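Local coordinates for protein acetyl-CoA acetyltransferase A (Ascaris suum, PDB 6BJA) that probably catalyses thiolytic cleavage or formation of acetoacetyl-CoA-type thioesters as an acetyl-CoA C-acetyltransferase of the thiolase family, and binds coenzyme A, at residues E178-Y183 / A250-T255; I322-S327 / R343-G348; K168-Y173 / F326-L331. All blocks are in the same frame, centred on the assembly; numbering follows the deposited sequence.

Contact 1: E178-Y183 / A250-T255. With COA (coenzyme A), chain C.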
loop_
_atom_site.group_PDB
_atom_site.type_symbol
_atom_site.label_atom_id
_atom_site.label_comp_id
_atom_site.label_asym_id
_atom_site.label_seq_id
_atom_site.Cartn_x
_atom_site.Cartn_y
_atom_site.Cartn_z
ATOM N N GLU A 178 15.174 -5.053 -38.526
ATOM C CA GLU A 178 16.464 -4.592 -38.979
ATOM C C GLU A 178 16.541 -3.076 -39.123
ATOM O O GLU A 178 17.526 -2.466 -38.665
ATOM C CB GLU A 178 16.805 -5.269 -40.312
ATOM C CG GLU A 178 17.140 -6.746 -40.173
ATOM C CD GLU A 178 15.938 -7.702 -40.094
ATOM O OE1 GLU A 178 14.766 -7.267 -40.164
ATOM O OE2 GLU A 178 16.192 -8.928 -39.986
ATOM N N GLN A 179 15.525 -2.459 -39.722
ATOM C CA GLN A 179 15.481 -0.997 -39.835
ATOM C C GLN A 179 15.305 -0.318 -38.486
ATOM O O GLN A 179 15.954 0.699 -38.234
ATOM C CB GLN A 179 14.364 -0.540 -40.751
ATOM C CG GLN A 179 14.559 -0.925 -42.220
ATOM C CD GLN A 179 13.289 -0.797 -42.980
ATOM O OE1 GLN A 179 12.367 -1.588 -42.784
ATOM N NE2 GLN A 179 13.201 0.219 -43.837
ATOM N N LEU A 180 14.433 -0.861 -37.636
ATOM C CA LEU A 180 14.204 -0.237 -36.321
ATOM C C LEU A 180 15.491 -0.267 -35.490
ATOM O O LEU A 180 15.865 0.725 -34.839
ATOM C CB LEU A 180 13.060 -0.937 -35.556
ATOM C CG LEU A 180 11.654 -0.380 -35.771
ATOM C CD1 LEU A 180 11.298 -0.248 -37.221
ATOM C CD2 LEU A 180 10.657 -1.280 -35.042
ATOM N N ASP A 181 16.190 -1.398 -35.517
ATOM C CA ASP A 181 17.425 -1.540 -34.741
ATOM C C ASP A 181 18.538 -0.659 -35.313
ATOM O O ASP A 181 19.262 -0.013 -34.551
ATOM C CB ASP A 181 17.891 -3.005 -34.709
ATOM C CG ASP A 181 17.112 -3.852 -33.719
ATOM O OD1 ASP A 181 16.305 -3.284 -32.922
ATOM O OD2 ASP A 181 17.330 -5.087 -33.727
ATOM N N ALA A 182 18.670 -0.612 -36.641
ATOM C CA ALA A 182 19.690 0.236 -37.244
ATOM C C ALA A 182 19.420 1.705 -36.916
ATOM O O ALA A 182 20.343 2.455 -36.649
ATOM C CB ALA A 182 19.761 0.025 -38.747
ATOM N N TYR A 183 18.154 2.100 -36.929
ATOM C CA TYR A 183 17.775 3.463 -36.582
ATOM C C TYR A 183 18.168 3.783 -35.150
ATOM O O TYR A 183 18.708 4.859 -34.870
ATOM C CB TYR A 183 16.262 3.658 -36.781
ATOM C CG TYR A 183 15.852 5.084 -36.516
ATOM C CD1 TYR A 183 15.613 5.523 -35.221
ATOM C CD2 TYR A 183 15.735 6.003 -37.550
ATOM C CE1 TYR A 183 15.281 6.841 -34.973
ATOM C CE2 TYR A 183 15.394 7.332 -37.304
ATOM C CZ TYR A 183 15.182 7.740 -36.015
ATOM O OH TYR A 183 14.855 9.066 -35.789
ATOM N N ALA A 250 13.134 -3.145 -26.115
ATOM C CA ALA A 250 13.634 -2.146 -25.171
ATOM C C ALA A 250 14.700 -1.274 -25.812
ATOM O O ALA A 250 14.823 -0.106 -25.454
ATOM C CB ALA A 250 14.177 -2.808 -23.915
ATOM N N ALA A 251 15.467 -1.818 -26.761
ATOM C CA ALA A 251 16.565 -1.080 -27.353
ATOM C C ALA A 251 16.102 -0.100 -28.429
ATOM O O ALA A 251 16.721 0.944 -28.588
ATOM C CB ALA A 251 17.610 -2.050 -27.946
ATOM N N ASN A 252 15.024 -0.400 -29.157
ATOM C CA ASN A 252 14.628 0.513 -30.236
ATOM C C ASN A 252 13.401 1.325 -29.837
ATOM O O ASN A 252 12.802 2.001 -30.667
ATOM C CB ASN A 252 14.433 -0.230 -31.580
ATOM C CG ASN A 252 13.376 -1.303 -31.543
ATOM O OD1 ASN A 252 12.338 -1.131 -30.937
ATOM N ND2 ASN A 252 13.617 -2.416 -32.277
ATOM N N ALA A 253 13.052 1.265 -28.546
ATOM C CA ALA A 253 12.029 2.152 -27.966
ATOM C C ALA A 253 12.717 3.130 -27.059
ATOM O O ALA A 253 13.746 2.810 -26.507
ATOM C CB ALA A 253 11.012 1.385 -27.180
ATOM N N SER A 254 12.118 4.291 -26.861
ATOM C CA SER A 254 12.654 5.204 -25.865
ATOM C C SER A 254 12.469 4.629 -24.464
ATOM O O SER A 254 11.716 3.688 -24.232
ATOM C CB SER A 254 12.016 6.593 -25.961
ATOM O OG SER A 254 10.640 6.555 -25.686
ATOM N N THR A 255 13.224 5.213 -23.541
ATOM C CA THR A 255 13.301 4.777 -22.159
ATOM C C THR A 255 12.504 5.740 -21.280
ATOM O O THR A 255 11.960 6.723 -21.774
ATOM C CB THR A 255 14.776 4.750 -21.694
ATOM O OG1 THR A 255 15.406 5.977 -22.075
ATOM C CG2 THR A 255 15.514 3.603 -22.355
HETATM N N1A COA C . 21.011 -1.797 -25.894
HETATM C C2A COA C . 21.121 -3.105 -25.599
HETATM N N3A COA C . 20.317 -3.743 -24.737
HETATM C C4A COA C . 19.320 -3.093 -24.103
HETATM C C5A COA C . 19.120 -1.666 -24.372
HETATM C C6A COA C . 20.047 -1.029 -25.334
HETATM N N6A COA C . 19.943 0.277 -25.653
HETATM N N7A COA C . 18.073 -1.282 -23.613
HETATM C C8A COA C . 17.645 -2.371 -22.922
HETATM N N9A COA C . 18.395 -3.459 -23.226
HETATM C C1B COA C . 18.281 -4.842 -22.689
HETATM C C2B COA C . 18.693 -4.848 -21.227
HETATM O O2B COA C . 20.047 -5.278 -21.059
HETATM C C3B COA C . 17.749 -5.811 -20.540
HETATM O O3B COA C . 18.500 -6.955 -20.115
HETATM P P3B COA C . 18.328 -8.473 -20.608
HETATM O O7A COA C . 18.297 -8.486 -22.119
HETATM O O8A COA C . 19.522 -9.262 -20.120
HETATM O O9A COA C . 17.049 -9.049 -20.054
HETATM C C4B COA C . 16.601 -6.018 -21.532
HETATM O O4B COA C . 16.948 -5.363 -22.756
HETATM C C5B COA C . 15.343 -5.353 -21.008
HETATM O O5B COA C . 15.626 -3.957 -20.973
HETATM P P1A COA C . 15.504 -3.051 -19.643
HETATM O O1A COA C . 16.220 -3.657 -18.460
HETATM O O2A COA C . 16.032 -1.657 -19.907
HETATM O O3A COA C . 13.956 -2.976 -19.274
HETATM P P2A COA C . 13.528 -2.588 -17.777
HETATM O O4A COA C . 13.936 -3.683 -16.816
HETATM O O5A COA C . 14.115 -1.252 -17.368
HETATM O O6A COA C . 11.936 -2.478 -17.870
HETATM C CBP COA C . 10.549 -0.618 -18.311
HETATM C CCP COA C . 11.391 -1.710 -18.936
HETATM C CDP COA C . 9.469 -1.293 -17.497
HETATM C CEP COA C . 11.357 0.230 -17.324
HETATM C CAP COA C . 9.834 0.179 -19.417
HETATM O OAP COA C . 8.857 1.024 -18.789
HETATM C C9P COA C . 10.764 1.000 -20.287
HETATM O O9P COA C . 11.914 1.237 -19.952
HETATM N N8P COA C . 10.320 1.484 -21.450
HETATM C C7P COA C . 8.993 1.278 -21.994
HETATM C C6P COA C . 8.981 1.657 -23.468
HETATM C C5P COA C . 8.135 2.890 -23.630
HETATM O O5P COA C . 6.952 2.806 -23.953
HETATM N N4P COA C . 8.739 4.039 -23.363
HETATM C C3P COA C . 7.993 5.285 -23.389
HETATM C C2P COA C . 8.107 6.060 -24.680
HETATM S S1P COA C . 6.478 6.641 -25.190
#

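Contact 2: I322-S327 / R343-G348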
loop_
_atom_site.group_PDB
_atom_site.type_symbol
_atom_site.label_atom_id
_atom_site.label_comp_id
_atom_site.label_asym_id
_atom_site.label_seq_id
_atom_site.Cartn_x
_atom_site.Cartn_y
_atom_site.Cartn_z
ATOM N N ILE A 322 12.216 15.237 -34.729
ATOM C CA ILE A 322 11.019 14.403 -34.546
ATOM C C ILE A 322 11.241 13.600 -33.289
ATOM O O ILE A 322 12.201 12.854 -33.177
ATOM C CB ILE A 322 10.715 13.452 -35.763
ATOM C CG1 ILE A 322 9.564 12.499 -35.451
ATOM C CG2 ILE A 322 11.938 12.627 -36.166
ATOM C CD1 ILE A 322 8.251 13.188 -35.217
ATOM N N ASN A 323 10.392 13.789 -32.283
ATOM C CA ASN A 323 10.667 13.118 -31.029
ATOM C C ASN A 323 10.561 11.612 -31.215
ATOM O O ASN A 323 9.567 11.104 -31.754
ATOM C CB ASN A 323 9.735 13.587 -29.908
ATOM C CG ASN A 323 10.158 13.045 -28.548
ATOM O OD1 ASN A 323 9.382 12.385 -27.844
ATOM N ND2 ASN A 323 11.384 13.305 -28.186
ATOM N N GLU A 324 11.584 10.908 -30.750
ATOM C CA GLU A 324 11.701 9.461 -30.986
ATOM C C GLU A 324 11.044 8.663 -29.876
ATOM O O GLU A 324 11.735 8.020 -29.086
ATOM C CB GLU A 324 13.168 9.035 -31.112
ATOM C CG GLU A 324 13.899 9.750 -32.197
ATOM C CD GLU A 324 15.356 9.336 -32.308
ATOM O OE1 GLU A 324 15.913 8.718 -31.362
ATOM O OE2 GLU A 324 15.944 9.695 -33.339
ATOM N N ALA A 325 9.715 8.681 -29.821
ATOM C CA ALA A 325 9.025 7.836 -28.873
ATOM C C ALA A 325 9.493 6.404 -29.085
ATOM O O ALA A 325 9.768 5.677 -28.133
ATOM C CB ALA A 325 7.534 7.959 -29.039
ATOM N N PHE A 326 9.607 6.039 -30.364
ATOM C CA PHE A 326 10.112 4.743 -30.803
ATOM C C PHE A 326 10.946 4.994 -32.046
ATOM O O PHE A 326 10.787 6.024 -32.680
ATOM C CB PHE A 326 8.962 3.775 -31.121
ATOM C CG PHE A 326 8.049 3.561 -29.962
ATOM C CD1 PHE A 326 8.310 2.564 -29.051
ATOM C CD2 PHE A 326 6.975 4.405 -29.746
ATOM C CE1 PHE A 326 7.506 2.381 -27.950
ATOM C CE2 PHE A 326 6.163 4.244 -28.644
ATOM C CZ PHE A 326 6.427 3.238 -27.740
ATOM N N SER A 327 11.792 4.041 -32.431
ATOM C CA SER A 327 12.511 4.181 -33.683
ATOM C C SER A 327 11.539 4.349 -34.854
ATOM O O SER A 327 11.795 5.099 -35.800
ATOM C CB SER A 327 13.404 2.967 -33.924
ATOM O OG SER A 327 14.521 3.000 -33.054
ATOM N N ARG A 343 19.297 15.174 -42.178
ATOM C CA ARG A 343 18.826 16.468 -41.644
ATOM C C ARG A 343 17.869 16.302 -40.494
ATOM O O ARG A 343 17.232 17.284 -40.089
ATOM C CB ARG A 343 18.109 17.280 -42.708
ATOM C CG ARG A 343 18.994 17.656 -43.866
ATOM C CD ARG A 343 18.224 18.476 -44.879
ATOM N NE ARG A 343 19.122 19.323 -45.656
ATOM C CZ ARG A 343 18.734 20.394 -46.341
ATOM N NH1 ARG A 343 17.452 20.755 -46.360
ATOM N NH2 ARG A 343 19.633 21.106 -47.007
ATOM N N VAL A 344 17.767 15.079 -39.991
ATOM C CA VAL A 344 16.769 14.747 -38.967
ATOM C C VAL A 344 17.455 14.264 -37.679
ATOM O O VAL A 344 18.278 13.356 -37.688
ATOM C CB VAL A 344 15.779 13.676 -39.465
ATOM C CG1 VAL A 344 14.714 13.394 -38.398
ATOM C CG2 VAL A 344 15.104 14.129 -40.748
ATOM N N ASN A 345 17.109 14.902 -36.564
ATOM C CA ASN A 345 17.670 14.578 -35.252
ATOM C C ASN A 345 19.190 14.463 -35.314
ATOM O O ASN A 345 19.751 13.432 -34.960
ATOM C CB ASN A 345 17.071 13.285 -34.711
ATOM C CG ASN A 345 15.579 13.396 -34.468
ATOM O OD1 ASN A 345 14.993 14.462 -34.655
ATOM N ND2 ASN A 345 14.950 12.290 -34.082
ATOM N N VAL A 346 19.839 15.531 -35.736
ATOM C CA VAL A 346 21.247 15.412 -36.085
ATOM C C VAL A 346 22.172 15.186 -34.893
ATOM O O VAL A 346 23.333 14.764 -35.088
ATOM C CB VAL A 346 21.733 16.650 -36.893
ATOM C CG1 VAL A 346 20.971 16.746 -38.194
ATOM C CG2 VAL A 346 21.614 17.936 -36.097
ATOM N N ARG A 347 21.681 15.464 -33.680
ATOM C CA ARG A 347 22.441 15.218 -32.469
ATOM C C ARG A 347 21.885 14.036 -31.679
ATOM O O ARG A 347 22.229 13.827 -30.526
ATOM C CB ARG A 347 22.496 16.509 -31.646
ATOM C CG ARG A 347 23.487 17.454 -32.325
ATOM C CD ARG A 347 23.388 18.869 -31.858
ATOM N NE ARG A 347 24.142 19.707 -32.790
ATOM C CZ ARG A 347 24.295 21.021 -32.636
ATOM N NH1 ARG A 347 23.767 21.649 -31.575
ATOM N NH2 ARG A 347 24.991 21.695 -33.553
ATOM N N GLY A 348 21.081 13.212 -32.347
ATOM C CA GLY A 348 20.469 12.065 -31.706
ATOM C C GLY A 348 19.084 12.434 -31.222
ATOM O O GLY A 348 18.737 13.596 -31.167
#

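Contact 3: K168-Y173 / F326-L331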
loop_
_atom_site.group_PDB
_atom_site.type_symbol
_atom_site.label_atom_id
_atom_site.label_comp_id
_atom_site.label_asym_id
_atom_site.label_seq_id
_atom_site.Cartn_x
_atom_site.Cartn_y
_atom_site.Cartn_z
ATOM N N LYS A 168 1.405 -1.250 -35.095
ATOM C CA LYS A 168 0.515 -1.099 -36.240
ATOM C C LYS A 168 1.178 -0.253 -37.334
ATOM O O LYS A 168 1.104 -0.571 -38.536
ATOM C CB LYS A 168 -0.834 -0.478 -35.818
ATOM C CG LYS A 168 -1.759 -0.218 -37.015
ATOM C CD LYS A 168 -3.107 0.299 -36.605
ATOM C CE LYS A 168 -4.022 0.464 -37.819
ATOM N NZ LYS A 168 -3.505 1.416 -38.841
ATOM N N THR A 169 1.873 0.798 -36.923
ATOM C CA THR A 169 2.503 1.720 -37.856
ATOM C C THR A 169 3.685 1.003 -38.507
ATOM O O THR A 169 3.941 1.171 -39.695
ATOM C CB THR A 169 2.927 3.014 -37.144
ATOM O OG1 THR A 169 1.743 3.604 -36.559
ATOM C CG2 THR A 169 3.590 3.991 -38.125
ATOM N N VAL A 170 4.390 0.204 -37.720
ATOM C CA VAL A 170 5.468 -0.631 -38.264
ATOM C C VAL A 170 4.922 -1.454 -39.426
ATOM O O VAL A 170 5.500 -1.451 -40.524
ATOM C CB VAL A 170 6.073 -1.569 -37.190
ATOM C CG1 VAL A 170 7.015 -2.590 -37.847
ATOM C CG2 VAL A 170 6.841 -0.772 -36.134
ATOM N N LYS A 171 3.807 -2.142 -39.200
ATOM C CA LYS A 171 3.246 -2.986 -40.254
ATOM C C LYS A 171 2.755 -2.163 -41.453
ATOM O O LYS A 171 2.961 -2.554 -42.618
ATOM C CB LYS A 171 2.133 -3.857 -39.670
ATOM C CG LYS A 171 1.661 -4.932 -40.632
ATOM C CD LYS A 171 0.670 -5.884 -39.988
ATOM C CE LYS A 171 0.313 -7.028 -40.954
ATOM N NZ LYS A 171 1.520 -7.672 -41.564
ATOM N N ASP A 172 2.137 -1.017 -41.191
ATOM C CA ASP A 172 1.573 -0.184 -42.244
ATOM C C ASP A 172 2.635 0.330 -43.230
ATOM O O ASP A 172 2.334 0.556 -44.406
ATOM C CB ASP A 172 0.821 1.004 -41.631
ATOM C CG ASP A 172 -0.515 0.607 -40.996
ATOM O OD1 ASP A 172 -1.039 -0.514 -41.240
ATOM O OD2 ASP A 172 -1.063 1.448 -40.232
ATOM N N TYR A 173 3.865 0.503 -42.751
ATOM C CA TYR A 173 4.973 0.969 -43.587
ATOM C C TYR A 173 5.893 -0.160 -44.033
ATOM O O TYR A 173 6.880 0.100 -44.714
ATOM C CB TYR A 173 5.811 2.022 -42.834
ATOM C CG TYR A 173 5.211 3.401 -42.848
ATOM C CD1 TYR A 173 5.479 4.292 -43.871
ATOM C CD2 TYR A 173 4.362 3.813 -41.834
ATOM C CE1 TYR A 173 4.918 5.556 -43.890
ATOM C CE2 TYR A 173 3.795 5.068 -41.843
ATOM C CZ TYR A 173 4.073 5.945 -42.862
ATOM O OH TYR A 173 3.478 7.201 -42.849
ATOM N N PHE A 326 9.607 6.039 -30.364
ATOM C CA PHE A 326 10.112 4.743 -30.803
ATOM C C PHE A 326 10.946 4.994 -32.046
ATOM O O PHE A 326 10.787 6.024 -32.680
ATOM C CB PHE A 326 8.962 3.775 -31.121
ATOM C CG PHE A 326 8.049 3.561 -29.962
ATOM C CD1 PHE A 326 8.310 2.564 -29.051
ATOM C CD2 PHE A 326 6.975 4.405 -29.746
ATOM C CE1 PHE A 326 7.506 2.381 -27.950
ATOM C CE2 PHE A 326 6.163 4.244 -28.644
ATOM C CZ PHE A 326 6.427 3.238 -27.740
ATOM N N SER A 327 11.792 4.041 -32.431
ATOM C CA SER A 327 12.511 4.181 -33.683
ATOM C C SER A 327 11.539 4.349 -34.854
ATOM O O SER A 327 11.795 5.099 -35.800
ATOM C CB SER A 327 13.404 2.967 -33.924
ATOM O OG SER A 327 14.521 3.000 -33.054
ATOM N N VAL A 328 10.418 3.646 -34.811
ATOM C CA VAL A 328 9.458 3.751 -35.899
ATOM C C VAL A 328 8.910 5.173 -36.033
ATOM O O VAL A 328 8.543 5.582 -37.129
ATOM C CB VAL A 328 8.291 2.733 -35.750
ATOM C CG1 VAL A 328 7.556 2.874 -34.403
ATOM C CG2 VAL A 328 7.301 2.863 -36.911
ATOM N N THR A 329 8.880 5.947 -34.938
ATOM C CA THR A 329 8.408 7.321 -35.027
ATOM C C THR A 329 9.266 8.131 -36.005
ATOM O O THR A 329 8.751 8.876 -36.842
ATOM C CB THR A 329 8.437 7.989 -33.660
ATOM O OG1 THR A 329 7.956 7.061 -32.679
ATOM C CG2 THR A 329 7.582 9.258 -33.646
ATOM N N GLY A 330 10.583 7.983 -35.881
ATOM C CA GLY A 330 11.501 8.657 -36.776
ATOM C C GLY A 330 11.417 8.157 -38.203
ATOM O O GLY A 330 11.330 8.941 -39.149
ATOM N N LEU A 331 11.444 6.843 -38.350
ATOM C CA LEU A 331 11.386 6.235 -39.686
ATOM C C LEU A 331 10.111 6.610 -40.440
ATOM O O LEU A 331 10.143 6.922 -41.629
ATOM C CB LEU A 331 11.481 4.726 -39.574
ATOM C CG LEU A 331 12.879 4.221 -39.226
ATOM C CD1 LEU A 331 12.834 2.774 -38.836
ATOM C CD2 LEU A 331 13.872 4.438 -40.385
#

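Contact 1: E178-Y183 / A250-T255
N252 reaches from the loop 250-255 to helix 177-197 and meets L180 and D181. Its CB lies beside the backbone, 3.7 Å from L180 O. CG is wedged between the backbone N and the carbonyl carbon (chi1 60°), a torsion that turns the amide toward the helix. There N252 ND2 donates to D181 OD1 at 2.9 Å with an N-H...O angle of 151°. The bond comes in on the syn side of the carboxylate but 30° out of its plane. N252 ND2 also packs 3.6 Å from L180 CB and is bonded to T247 O, while OD1 of N252 accepts from T249 N, so bonds at both ends fix the flip of the amide. D181 keeps its other oxygen for a salt bridge with R177. On its far side the loop meets coenzyme A: N4P of the ligand donates to S254 O at 3.1 Å, and A251 CB touches C6A of the adenine at 3.7 Å. N252 thus ties the CoA-binding loop, which leads into strand 257-267, to the first turn of helix 177-197, with L331 of helix 327-337 packed against L180.

Contact 2: I322-S327 / R343-G348
N345 pairs its side-chain amide with the backbone of I322 at the end of strand 319-322, the outermost strand at this side of the sheet. I322 N donates to N345 OD1 at 2.9 Å, in the carbonyl plane and on a lone pair. In return N345 ND2 donates a hydrogen bond to I322 O, also at 2.9 Å, so both polar backbone atoms of one residue are answered by one amide, much as a neighbouring strand would answer them. The other N-H of N345 ND2 points to E324 OE2 at 2.9 Å with an N-H...O angle of 161°. This acceptor lies in the amide plane, yet the nitrogen sits 36° above the carboxylate plane. Beside the amide, I322 CG2 packs 3.6 Å from V344 CG1, the two side chains running alongside each other.

In the next shell, E324 reaches N345 with an extended chain, and its carboxylate is held by Y183 OH at OE2 and by S187 OG and V351 N at OE1. N345 itself has a left-handed backbone and opens a type I turn closed by G348 N to N345 O, 2.9 Å. K190 NZ bonds N345 O.

N323 to F326 form the NEAF motif of thiolases, and N323 touches H355, a predicted active-site residue; in related thiolases this asparagine holds a water that, with the catalytic histidine, forms an oxyanion hole, and N323 probably does the same here. N345 holds I322, just before N323, through its backbone and E324, just after it, through its carboxylate. Four hydrogen-bond partners fix the position and rotation of that buried carboxylate, and N345 matches its donors and acceptor to the strand end and E324 together.

Contact 3: K168-Y173 / F326-L331
V170 and V328 bring the two backbones closest, their CA atoms 6.4 Å apart, where the last turn of helix 162-172 meets the first turn of helix 327-337. In the first helix D172 N is bonded to K168 O and Y173 N to T169 O. On the other side T329 N bonds F326 O at 3.0 Å and L331 N bonds S327 O, so V328 lies in the first turn of helix 327-337.

V328 points its CB toward the other helix and does most of the touching. Its CG2, set opposite the backbone N, meets V170 CG2 at 3.7 Å. V170 CG2 also comes within 3.8 Å of V328 CB, so this one methyl covers the branch point of the valine rather than a single tip. V170 places this methyl with a chi1 of 170°, which leaves CG2 beside its own backbone N. T169 adds a looser contact, CG2 to V328 CG2 at 4.1 Å, and the side chains of both residues run at a slant to that of V328. A166, one turn earlier in the same helix as V170, also touches V328, and T169 continues onto A332 of the opposing helix.

Polar groups lie at the margin: K168 NZ bridges to D172 OD2 at 2.8 Å, using the syn lone pair, and also to D294, while Y173 OH bonds E336. No hydrogen bond crosses between the two segments, so methyl packing alone joins these parts of the N- and C-terminal thiolase family regions here.

Overall arrangement
The three contacts converge on the start of helix 327-337. Contacts 2 and 3 share F326 and S327, and their centres lie about 13 Å apart; the centre of contact 1 is about 10 Å from that of contact 3 and about 12 Å from that of contact 2. Among the bonds that tie the CoA loop of contact 1 to the 322-327 chain are backbone bonding between S254 and A325 and N252 O to S327 N at 2.9 Å. Y183 OH to E324 OE2, 2.8 Å, adds the helix of contact 1. F326 touches coenzyme A directly. The side chains of I322 and V328 lie about 6 and 9 Å from that of C383, a predicted active-site residue, so the group flanks both pocket and catalytic centre.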